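Local coordinates for carbohydrate esterase family 2 (CE2) (PDB 4XVH), which probably removes acetyl groups from xylan and related plant cell-wall carbohydrates, joining an SGNH-type esterase domain to a jelly-roll carbohydrate-binding domain, at residues S118-D126 and L137-G145; G163-G173 and N215-I226. All blocks are in the same frame, centred on the assembly; numbering follows the deposited sequence.

Contact 1 of 2, residues S118-D126 and L137-G145. With PEU (2,5,8,11,14,17,20,23,26,29,32,35,38,41,44,47,50,53,56,59,62,65,68,71,74,77,80-heptacosaoxadooctacontan-82-ol), chain C.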
loop_
_atom_site.group_PDB
_atom_site.type_symbol
_atom_site.label_atom_id
_atom_site.label_comp_id
_atom_site.label_asym_id
_atom_site.label_seq_id
_atom_site.Cartn_x
_atom_site.Cartn_y
_atom_site.Cartn_z
ATOM N N SER A 118 2.946 3.419 -7.262
ATOM C CA SER A 118 2.523 2.172 -7.886
ATOM C C SER A 118 3.281 0.958 -7.289
ATOM O O SER A 118 2.766 -0.162 -7.239
ATOM C CB SER A 118 2.758 2.265 -9.401
ATOM O OG SER A 118 4.148 2.339 -9.647
ATOM N N ILE A 119 4.522 1.178 -6.868
ATOM C CA ILE A 119 5.317 0.084 -6.310
ATOM C C ILE A 119 4.696 -0.397 -4.983
ATOM O O ILE A 119 4.627 -1.618 -4.684
ATOM C CB ILE A 119 6.780 0.531 -6.104
ATOM C CG1 ILE A 119 7.355 0.979 -7.463
ATOM C CG2 ILE A 119 7.632 -0.593 -5.474
ATOM C CD1 ILE A 119 8.720 1.684 -7.339
ATOM N N THR A 120 4.196 0.560 -4.212
ATOM C CA THR A 120 3.577 0.259 -2.934
ATOM C C THR A 120 2.160 -0.262 -3.114
ATOM O O THR A 120 1.689 -1.099 -2.333
ATOM C CB THR A 120 3.630 1.520 -2.051
ATOM O OG1 THR A 120 5.013 1.837 -1.861
ATOM C CG2 THR A 120 2.935 1.349 -0.734
ATOM N N VAL A 121 1.490 0.195 -4.167
ATOM C CA VAL A 121 0.212 -0.393 -4.536
ATOM C C VAL A 121 0.361 -1.877 -4.844
ATOM O O VAL A 121 -0.410 -2.704 -4.358
ATOM C CB VAL A 121 -0.388 0.279 -5.790
ATOM C CG1 VAL A 121 -1.560 -0.563 -6.327
ATOM C CG2 VAL A 121 -0.834 1.722 -5.479
ATOM N N GLY A 122 1.377 -2.203 -5.647
ATOM C CA GLY A 122 1.459 -3.520 -6.244
ATOM C C GLY A 122 1.021 -3.546 -7.694
ATOM O O GLY A 122 0.549 -4.555 -8.175
ATOM N N TYR A 123 1.171 -2.410 -8.365
ATOM C CA TYR A 123 0.942 -2.277 -9.813
ATOM C C TYR A 123 1.603 -3.408 -10.592
ATOM O O TYR A 123 2.813 -3.618 -10.454
ATOM C CB TYR A 123 1.512 -0.920 -10.261
ATOM C CG TYR A 123 1.268 -0.507 -11.695
ATOM C CD1 TYR A 123 1.981 -1.101 -12.741
ATOM C CD2 TYR A 123 0.351 0.501 -11.999
ATOM C CE1 TYR A 123 1.778 -0.726 -14.047
ATOM C CE2 TYR A 123 0.138 0.904 -13.315
ATOM C CZ TYR A 123 0.852 0.282 -14.337
ATOM O OH TYR A 123 0.655 0.645 -15.650
ATOM N N GLY A 124 0.852 -4.119 -11.435
ATOM C CA GLY A 124 1.493 -5.038 -12.381
ATOM C C GLY A 124 2.182 -6.259 -11.786
ATOM O O GLY A 124 2.827 -7.034 -12.511
ATOM N N LEU A 125 2.009 -6.458 -10.473
ATOM C CA LEU A 125 2.804 -7.445 -9.731
ATOM C C LEU A 125 2.601 -8.876 -10.267
ATOM O O LEU A 125 3.563 -9.633 -10.433
ATOM C CB LEU A 125 2.454 -7.360 -8.236
ATOM C CG LEU A 125 3.372 -8.061 -7.228
ATOM C CD1 LEU A 125 3.179 -7.428 -5.822
ATOM C CD2 LEU A 125 3.138 -9.599 -7.179
ATOM N N ASP A 126 1.348 -9.241 -10.542
ATOM C CA ASP A 126 1.048 -10.593 -11.012
ATOM C C ASP A 126 1.237 -10.701 -12.518
ATOM O O ASP A 126 0.986 -11.766 -13.095
ATOM C CB ASP A 126 -0.406 -10.994 -10.670
ATOM C CG ASP A 126 -0.603 -11.370 -9.195
ATOM O OD1 ASP A 126 0.266 -11.096 -8.371
ATOM O OD2 ASP A 126 -1.665 -11.936 -8.848
ATOM N N LEU A 137 -4.568 -7.678 -11.995
ATOM C CA LEU A 137 -3.130 -8.010 -11.944
ATOM C C LEU A 137 -2.406 -7.334 -10.782
ATOM O O LEU A 137 -1.288 -7.717 -10.417
ATOM C CB LEU A 137 -2.446 -7.649 -13.256
ATOM C CG LEU A 137 -2.851 -8.580 -14.425
ATOM C CD1 LEU A 137 -2.136 -8.209 -15.719
ATOM C CD2 LEU A 137 -2.564 -10.061 -14.097
ATOM N N GLU A 138 -3.022 -6.298 -10.219
ATOM C CA GLU A 138 -2.450 -5.666 -9.044
ATOM C C GLU A 138 -2.532 -6.640 -7.876
ATOM O O GLU A 138 -3.485 -7.417 -7.784
ATOM C CB GLU A 138 -3.178 -4.347 -8.740
ATOM C CG GLU A 138 -3.034 -3.376 -9.887
ATOM C CD GLU A 138 -3.370 -1.965 -9.483
ATOM O OE1 GLU A 138 -4.308 -1.826 -8.661
ATOM O OE2 GLU A 138 -2.689 -1.013 -9.976
ATOM N N ASP A 139 -1.569 -6.588 -6.962
ATOM C CA ASP A 139 -1.571 -7.582 -5.894
ATOM C C ASP A 139 -0.964 -6.996 -4.621
ATOM O O ASP A 139 0.140 -7.365 -4.230
ATOM C CB ASP A 139 -0.797 -8.842 -6.336
ATOM C CG ASP A 139 -1.089 -10.066 -5.471
ATOM O OD1 ASP A 139 -1.566 -9.896 -4.328
ATOM O OD2 ASP A 139 -0.837 -11.221 -5.940
ATOM N N ASN A 140 -1.688 -6.072 -3.986
ATOM C CA ASN A 140 -1.155 -5.410 -2.809
ATOM C C ASN A 140 -0.719 -6.415 -1.737
ATOM O O ASN A 140 0.270 -6.161 -1.076
ATOM C CB ASN A 140 -2.180 -4.411 -2.216
ATOM C CG ASN A 140 -1.588 -3.584 -1.064
ATOM O OD1 ASN A 140 -1.995 -3.732 0.102
ATOM N ND2 ASN A 140 -0.598 -2.722 -1.388
ATOM N N PRO A 141 -1.458 -7.542 -1.547
ATOM C CA PRO A 141 -1.031 -8.465 -0.470
ATOM C C PRO A 141 0.348 -9.108 -0.703
ATOM O O PRO A 141 0.888 -9.748 0.234
ATOM C CB PRO A 141 -2.121 -9.541 -0.463
ATOM C CG PRO A 141 -3.381 -8.832 -0.960
ATOM C CD PRO A 141 -2.844 -7.833 -2.005
ATOM N N LYS A 142 0.898 -8.974 -1.913
ATOM C CA LYS A 142 2.224 -9.544 -2.181
ATOM C C LYS A 142 3.322 -8.491 -2.248
ATOM O O LYS A 142 4.453 -8.798 -2.637
ATOM C CB LYS A 142 2.231 -10.336 -3.489
ATOM C CG LYS A 142 1.453 -11.671 -3.371
ATOM C CD LYS A 142 1.809 -12.622 -4.547
ATOM C CE LYS A 142 1.186 -14.002 -4.343
ATOM N NZ LYS A 142 1.577 -14.957 -5.465
ATOM N N THR A 143 3.000 -7.246 -1.896
ATOM C CA THR A 143 3.998 -6.169 -2.002
ATOM C C THR A 143 5.027 -6.239 -0.871
ATOM O O THR A 143 4.752 -6.801 0.180
ATOM C CB THR A 143 3.356 -4.775 -1.975
ATOM O OG1 THR A 143 2.510 -4.650 -0.812
ATOM C CG2 THR A 143 2.529 -4.540 -3.286
ATOM N N TYR A 144 6.188 -5.613 -1.086
ATOM C CA TYR A 144 7.272 -5.575 -0.100
ATOM C C TYR A 144 6.751 -5.033 1.248
ATOM O O TYR A 144 7.096 -5.544 2.310
ATOM C CB TYR A 144 8.448 -4.700 -0.615
ATOM C CG TYR A 144 8.074 -3.228 -0.569
ATOM C CD1 TYR A 144 7.198 -2.666 -1.517
ATOM C CD2 TYR A 144 8.507 -2.426 0.483
ATOM C CE1 TYR A 144 6.795 -1.325 -1.426
ATOM C CE2 TYR A 144 8.125 -1.104 0.580
ATOM C CZ TYR A 144 7.270 -0.553 -0.380
ATOM O OH TYR A 144 6.893 0.775 -0.235
ATOM N N GLY A 145 5.893 -4.011 1.223
ATOM C CA GLY A 145 5.483 -3.425 2.501
ATOM C C GLY A 145 4.556 -4.336 3.293
ATOM O O GLY A 145 4.667 -4.479 4.512
HETATM C CAA PEU C . -12.991 5.068 -12.224
HETATM O OAB PEU C . -12.093 5.228 -13.336
HETATM C CAC PEU C . -12.141 6.586 -13.923
HETATM C CAD PEU C . -11.240 6.965 -15.158
HETATM O OAE PEU C . -11.500 6.159 -16.333
HETATM C CAF PEU C . -11.195 4.739 -16.161
HETATM C CAG PEU C . -9.746 4.225 -16.100
HETATM O OAH PEU C . -8.858 4.793 -15.126
HETATM C CAI PEU C . -7.596 4.069 -15.090
HETATM C CAJ PEU C . -6.516 4.794 -14.277
HETATM O OAK PEU C . -5.294 4.008 -14.228
HETATM C CAL PEU C . -4.190 4.866 -13.870
HETATM C CAM PEU C . -2.845 4.152 -13.802
HETATM O OAN PEU C . -1.906 5.240 -13.678
HETATM C CAO PEU C . -0.520 4.834 -13.709
HETATM C CAP PEU C . 0.078 6.166 -14.114
HETATM O OAQ PEU C . 1.474 6.478 -14.347
HETATM C CAR PEU C . 2.225 5.657 -15.296
HETATM C CAS PEU C . 2.745 4.251 -14.906
HETATM O OAT PEU C . 3.738 4.257 -13.804
HETATM C CAU PEU C . 3.276 4.757 -12.513
HETATM C CAV PEU C . 4.400 4.740 -11.455
HETATM O OAW PEU C . 4.043 5.185 -10.122
HETATM O O HOH W 1 3.208 -2.183 -0.015
HETATM O O HOH W 2 0.073 -14.424 -7.347
#
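The ring of Tyr144 meets residues 118-126 by its edge: in its plane lie the carbonyl oxygen of Ile119 and the hydroxyl of Thr120, while Ile119 CG2 touches CE1. Its OH donates to Thr120 OG1 at 2.7 Å, and the ring also meets that of Trp294. The Tyr123 ring meets that of His306 and has the Glu138 carboxylate nearby, the ring and carboxylate planes 61° apart; its phenol is hydrogen-bonded to Asp304, and Glu138 OE2 is held by Asn133. The amide of Asn140 is turned so that Val121 O lies in its plane; ND2 reaches that oxygen at 3.0 Å, from above the carbonyl plane rather than on a lone pair. With CG anti to the backbone N (chi1 -174°), the amide extends to the end of helix 118-121, where Gly122 departs from helical geometry with positive phi. Thr143 CG2 presses on Gly122 CA at 3.3 Å, tighter than ordinary carbon contact. Beyond this point the backbones take over, Asp139 N bonding to Gly122 O and Asp126 N to Leu137 O. Leu125 lays CD1 against Asp139 O and crosses Lys142 at about a right angle. At the outer end Asp126 OD1 and Asp139 OD2 stand 2.7 Å apart with carboxylate planes turned 73°, so one acid probably carries a proton; Arg82 forms a salt bridge with Asp126. Ser118, at the opposite end of its segment, follows strand 111-116, as the nucleophile does in SGNH hydrolases, and is hydrogen-bonded to His306. Residues 137-145 pack against Ile119, Thr120, Val121 and Gly122 at the C-terminal end of helix 118-121; Thr120 also packs on strands 111-116 and 155-160, and helix 309-327 receives Leu125, Thr143 and Tyr144.

Contact 2 of 2, residues G163-G173 and N215-I226. With PEU (2,5,8,11,14,17,20,23,26,29,32,35,38,41,44,47,50,53,56,59,62,65,68,71,74,77,80-heptacosaoxadooctacontan-82-ol), chain C.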
loop_
_atom_site.group_PDB
_atom_site.type_symbol
_atom_site.label_atom_id
_atom_site.label_comp_id
_atom_site.label_asym_id
_atom_site.label_seq_id
_atom_site.Cartn_x
_atom_site.Cartn_y
_atom_site.Cartn_z
ATOM N N GLY A 163 1.475 6.476 -9.881
ATOM C CA GLY A 163 1.842 7.660 -10.636
ATOM C C GLY A 163 2.119 8.852 -9.747
ATOM O O GLY A 163 2.570 9.885 -10.236
ATOM N N LYS A 164 1.873 8.704 -8.441
ATOM C CA LYS A 164 1.970 9.834 -7.542
ATOM C C LYS A 164 3.376 10.039 -7.033
ATOM O O LYS A 164 4.148 9.097 -6.856
ATOM C CB LYS A 164 1.011 9.678 -6.363
ATOM C CG LYS A 164 -0.457 9.664 -6.785
ATOM C CD LYS A 164 -0.859 10.995 -7.444
ATOM C CE LYS A 164 -2.382 11.074 -7.598
ATOM N NZ LYS A 164 -2.810 12.379 -8.200
ATOM N N GLY A 165 3.698 11.297 -6.758
ATOM C CA GLY A 165 4.997 11.631 -6.221
ATOM C C GLY A 165 4.939 12.378 -4.893
ATOM O O GLY A 165 3.875 12.581 -4.308
ATOM N N LEU A 166 6.117 12.771 -4.428
ATOM C CA LEU A 166 6.284 13.599 -3.252
ATOM C C LEU A 166 6.166 15.097 -3.577
ATOM O O LEU A 166 5.451 15.822 -2.890
ATOM C CB LEU A 166 7.647 13.313 -2.633
ATOM C CG LEU A 166 8.098 14.135 -1.420
ATOM C CD1 LEU A 166 7.156 13.866 -0.216
ATOM C CD2 LEU A 166 9.557 13.837 -1.064
ATOM N N ILE A 167 6.905 15.570 -4.585
ATOM C CA ILE A 167 6.814 16.978 -4.992
ATOM C C ILE A 167 6.193 17.122 -6.380
ATOM O O ILE A 167 5.640 18.152 -6.683
ATOM C CB ILE A 167 8.186 17.701 -4.987
ATOM C CG1 ILE A 167 9.148 17.095 -6.000
ATOM C CG2 ILE A 167 8.810 17.629 -3.620
ATOM C CD1 ILE A 167 10.391 17.944 -6.185
ATOM N N ARG A 168 6.263 16.083 -7.213
ATOM C CA ARG A 168 5.604 16.150 -8.506
ATOM C C ARG A 168 5.271 14.742 -8.961
ATOM O O ARG A 168 6.002 13.806 -8.672
ATOM C CB ARG A 168 6.481 16.888 -9.541
ATOM C CG ARG A 168 7.810 16.205 -9.882
ATOM C CD ARG A 168 8.693 17.089 -10.803
ATOM N NE ARG A 168 9.796 16.317 -11.380
ATOM C CZ ARG A 168 10.650 16.792 -12.298
ATOM N NH1 ARG A 168 10.562 18.051 -12.730
ATOM N NH2 ARG A 168 11.625 16.008 -12.772
ATOM N N ASN A 169 4.146 14.602 -9.657
ATOM C CA ASN A 169 3.688 13.296 -10.095
ATOM C C ASN A 169 4.355 12.841 -11.397
ATOM O O ASN A 169 5.309 13.486 -11.867
ATOM C CB ASN A 169 2.173 13.314 -10.239
ATOM C CG ASN A 169 1.466 13.567 -8.904
ATOM O OD1 ASN A 169 1.899 13.071 -7.845
ATOM N ND2 ASN A 169 0.391 14.363 -8.945
ATOM N N PHE A 170 3.857 11.733 -11.950
ATOM C CA PHE A 170 4.415 11.117 -13.151
ATOM C C PHE A 170 4.528 12.156 -14.270
ATOM O O PHE A 170 3.677 13.037 -14.396
ATOM C CB PHE A 170 3.554 9.916 -13.585
ATOM C CG PHE A 170 3.952 9.301 -14.915
ATOM C CD1 PHE A 170 4.961 8.350 -14.984
ATOM C CD2 PHE A 170 3.302 9.666 -16.089
ATOM C CE1 PHE A 170 5.338 7.785 -16.198
ATOM C CE2 PHE A 170 3.677 9.103 -17.325
ATOM C CZ PHE A 170 4.698 8.159 -17.377
ATOM N N ALA A 171 5.614 12.091 -15.034
ATOM C CA ALA A 171 5.871 13.082 -16.080
ATOM C C ALA A 171 4.968 12.854 -17.283
ATOM O O ALA A 171 5.173 11.931 -18.052
ATOM C CB ALA A 171 7.359 13.056 -16.512
ATOM N N SER A 172 3.964 13.699 -17.438
ATOM C CA SER A 172 3.176 13.696 -18.668
ATOM C C SER A 172 3.178 15.085 -19.297
ATOM O O SER A 172 3.414 16.082 -18.611
ATOM C CB SER A 172 1.747 13.224 -18.389
ATOM O OG SER A 172 1.143 14.009 -17.375
ATOM N N GLY A 173 2.924 15.139 -20.605
ATOM C CA GLY A 173 2.900 16.392 -21.340
ATOM C C GLY A 173 1.826 17.344 -20.847
ATOM O O GLY A 173 2.072 18.538 -20.688
ATOM N N ASN A 215 8.365 8.554 -9.470
ATOM C CA ASN A 215 7.702 9.510 -10.362
ATOM C C ASN A 215 8.352 10.900 -10.387
ATOM O O ASN A 215 8.413 11.550 -11.448
ATOM C CB ASN A 215 6.221 9.606 -9.969
ATOM C CG ASN A 215 5.498 8.276 -10.184
ATOM O OD1 ASN A 215 5.499 7.752 -11.286
ATOM N ND2 ASN A 215 4.955 7.705 -9.125
ATOM N N ASP A 216 8.851 11.353 -9.239
ATOM C CA ASP A 216 9.452 12.686 -9.162
ATOM C C ASP A 216 10.651 12.794 -10.110
ATOM O O ASP A 216 10.896 13.836 -10.755
ATOM C CB ASP A 216 9.894 12.990 -7.715
ATOM C CG ASP A 216 8.747 12.853 -6.720
ATOM O OD1 ASP A 216 8.283 11.718 -6.527
ATOM O OD2 ASP A 216 8.304 13.881 -6.161
ATOM N N PHE A 217 11.407 11.700 -10.191
ATOM C CA PHE A 217 12.641 11.711 -10.967
ATOM C C PHE A 217 12.415 11.621 -12.477
ATOM O O PHE A 217 13.274 11.992 -13.262
ATOM C CB PHE A 217 13.554 10.591 -10.481
ATOM C CG PHE A 217 14.511 11.047 -9.408
ATOM C CD1 PHE A 217 14.101 11.167 -8.092
ATOM C CD2 PHE A 217 15.803 11.381 -9.724
ATOM C CE1 PHE A 217 14.999 11.610 -7.112
ATOM C CE2 PHE A 217 16.694 11.813 -8.752
ATOM C CZ PHE A 217 16.285 11.913 -7.449
ATOM N N GLY A 218 11.251 11.154 -12.895
ATOM C CA GLY A 218 10.966 11.133 -14.328
ATOM C C GLY A 218 10.986 12.522 -14.936
ATOM O O GLY A 218 10.405 13.450 -14.356
ATOM N N TYR A 219 11.629 12.681 -16.101
ATOM C CA TYR A 219 11.677 13.995 -16.733
ATOM C C TYR A 219 11.841 13.947 -18.259
ATOM O O TYR A 219 11.445 14.896 -18.958
ATOM C CB TYR A 219 12.819 14.834 -16.136
ATOM C CG TYR A 219 14.190 14.437 -16.671
ATOM C CD1 TYR A 219 14.950 13.446 -16.054
ATOM C CD2 TYR A 219 14.701 15.041 -17.804
ATOM C CE1 TYR A 219 16.183 13.074 -16.570
ATOM C CE2 TYR A 219 15.926 14.680 -18.327
ATOM C CZ TYR A 219 16.660 13.702 -17.717
ATOM O OH TYR A 219 17.872 13.380 -18.270
ATOM N N LEU A 220 12.437 12.866 -18.763
ATOM C CA LEU A 220 12.973 12.860 -20.131
ATOM C C LEU A 220 11.943 13.262 -21.173
ATOM O O LEU A 220 10.883 12.645 -21.278
ATOM C CB LEU A 220 13.536 11.481 -20.475
ATOM C CG LEU A 220 14.099 11.381 -21.903
ATOM C CD1 LEU A 220 15.411 12.134 -22.013
ATOM C CD2 LEU A 220 14.243 9.910 -22.288
ATOM N N GLY A 221 12.252 14.332 -21.899
ATOM C CA GLY A 221 11.425 14.810 -23.000
ATOM C C GLY A 221 10.166 15.571 -22.591
ATOM O O GLY A 221 9.398 16.027 -23.442
ATOM N N VAL A 222 9.966 15.739 -21.291
ATOM C CA VAL A 222 8.736 16.340 -20.795
ATOM C C VAL A 222 8.986 17.566 -19.900
ATOM O O VAL A 222 8.318 18.583 -20.022
ATOM C CB VAL A 222 7.922 15.286 -20.005
ATOM C CG1 VAL A 222 6.695 15.912 -19.355
ATOM C CG2 VAL A 222 7.555 14.109 -20.911
ATOM N N ARG A 223 9.935 17.450 -18.976
ATOM C CA ARG A 223 10.183 18.531 -18.024
ATOM C C ARG A 223 11.638 18.545 -17.559
ATOM O O ARG A 223 12.423 17.667 -17.912
ATOM C CB ARG A 223 9.245 18.403 -16.827
ATOM C CG ARG A 223 9.408 17.071 -16.063
ATOM C CD ARG A 223 8.352 16.894 -14.980
ATOM N NE ARG A 223 8.551 15.622 -14.253
ATOM C CZ ARG A 223 7.643 15.059 -13.456
ATOM N NH1 ARG A 223 6.472 15.661 -13.262
ATOM N NH2 ARG A 223 7.910 13.894 -12.843
ATOM N N ASP A 224 12.002 19.559 -16.784
ATOM C CA ASP A 224 13.345 19.632 -16.228
ATOM C C ASP A 224 13.597 18.473 -15.272
ATOM O O ASP A 224 12.666 18.004 -14.588
ATOM C CB ASP A 224 13.550 20.945 -15.479
ATOM C CG ASP A 224 13.603 22.141 -16.401
ATOM O OD1 ASP A 224 13.876 21.962 -17.617
ATOM O OD2 ASP A 224 13.371 23.261 -15.896
ATOM N N PRO A 225 14.863 18.030 -15.180
ATOM C CA PRO A 225 15.210 17.075 -14.111
ATOM C C PRO A 225 14.814 17.622 -12.723
ATOM O O PRO A 225 14.667 18.839 -12.549
ATOM C CB PRO A 225 16.722 16.947 -14.236
ATOM C CG PRO A 225 17.037 17.377 -15.649
ATOM C CD PRO A 225 16.037 18.434 -15.972
ATOM N N ILE A 226 14.645 16.723 -11.763
ATOM C CA ILE A 226 14.120 17.040 -10.436
ATOM C C ILE A 226 14.948 18.097 -9.693
ATOM O O ILE A 226 16.165 18.192 -9.869
ATOM C CB ILE A 226 14.039 15.752 -9.591
ATOM C CG1 ILE A 226 13.181 15.940 -8.333
ATOM C CG2 ILE A 226 15.437 15.202 -9.249
ATOM C CD1 ILE A 226 12.982 14.646 -7.578
HETATM C CAA PEU C . -12.991 5.068 -12.224
HETATM O OAB PEU C . -12.093 5.228 -13.336
HETATM C CAC PEU C . -12.141 6.586 -13.923
HETATM C CAD PEU C . -11.240 6.965 -15.158
HETATM O OAE PEU C . -11.500 6.159 -16.333
HETATM C CAF PEU C . -11.195 4.739 -16.161
HETATM C CAG PEU C . -9.746 4.225 -16.100
HETATM O OAH PEU C . -8.858 4.793 -15.126
HETATM C CAI PEU C . -7.596 4.069 -15.090
HETATM C CAJ PEU C . -6.516 4.794 -14.277
HETATM O OAK PEU C . -5.294 4.008 -14.228
HETATM C CAL PEU C . -4.190 4.866 -13.870
HETATM C CAM PEU C . -2.845 4.152 -13.802
HETATM O OAN PEU C . -1.906 5.240 -13.678
HETATM C CAO PEU C . -0.520 4.834 -13.709
HETATM C CAP PEU C . 0.078 6.166 -14.114
HETATM O OAQ PEU C . 1.474 6.478 -14.347
HETATM C CAR PEU C . 2.225 5.657 -15.296
HETATM C CAS PEU C . 2.745 4.251 -14.906
HETATM O OAT PEU C . 3.738 4.257 -13.804
HETATM C CAU PEU C . 3.276 4.757 -12.513
HETATM C CAV PEU C . 4.400 4.740 -11.455
HETATM O OAW PEU C . 4.043 5.185 -10.122
HETATM O O HOH W 3 6.989 8.348 -6.630
HETATM O O HOH W 4 7.743 10.562 -14.004
#
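Gly163-Gly173 runs as an irregular loop beside Asn215-Ile226, a short, weakly bonded helical turn followed by loop, with Phe170 and Asn215 4.6 Å apart between CA atoms. Asp216 points its carboxylate into the backbone amides of 166-168: OD2 takes Ile167 N at 2.7 Å, nearly end-on to the C-O bond, and Arg168 N from above the carboxylate plane, while OD1 receives Leu166 N on its syn lone pair. Three successive amides thus converge on one acid. Arg168 and Arg223 arrive from opposite directions and stack, guanidinium centres 3.7 Å apart and planes at 17°. Carbonyls at their edges probably offset the like charge. Arg168 donates NE to Asp216 O at 2.8 Å, on a lone pair, adds NH2 to the same oxygen, and holds Asp224 O end-on with NH1 and NH2. Arg223 holds Asn169 O end-on and Gly218 O side-on. The outer faces are covered as well, Ile226 CA lying on Arg168 and Ala171 CB on Arg223. Asn215 ND2 bonds to Lys164 O at 2.8 Å and, with Gly163 N, to PEU OAW; this pair of donors matches the glycine and asparagine that complete the oxyanion hole of SGNH hydrolases. Phe170, its CG anti to the backbone N (chi1 173°), turns a ring face to PEU CAR, with Asn215 OD1 at its edge. Leu166 of the loop packs on helices 181-184 and 228-243, while Ile226 lies on helix 228-243 and Phe217 on helix 270-285, so the contact joins the loop after strand 155-160 to the turn after strand 207-211.

In the fold
Contacts 1 and 2 follow one another along the chain and share the SGNH-type domain, their centres 21 Å apart and their nearest atoms about 4 Å apart without touching. Both meet the same PEU chain. Its OAW lies 2.9 Å from Ser118 OG of 118-126, and Gly163 N and Asn215 ND2 hydrogen-bond to this oxygen, so the modelled end of the polymer occupies the probable catalytic centre. His306 and Asp304 belong to the same surroundings, and Asp117, Ser162, Ala86 and Tyr87 extend the pocket. Contact 1 packs the helix that starts at Ser118, whereas contact 2 shapes the rim and the probable oxyanion hole, and the two meet at the probable active site through PEU.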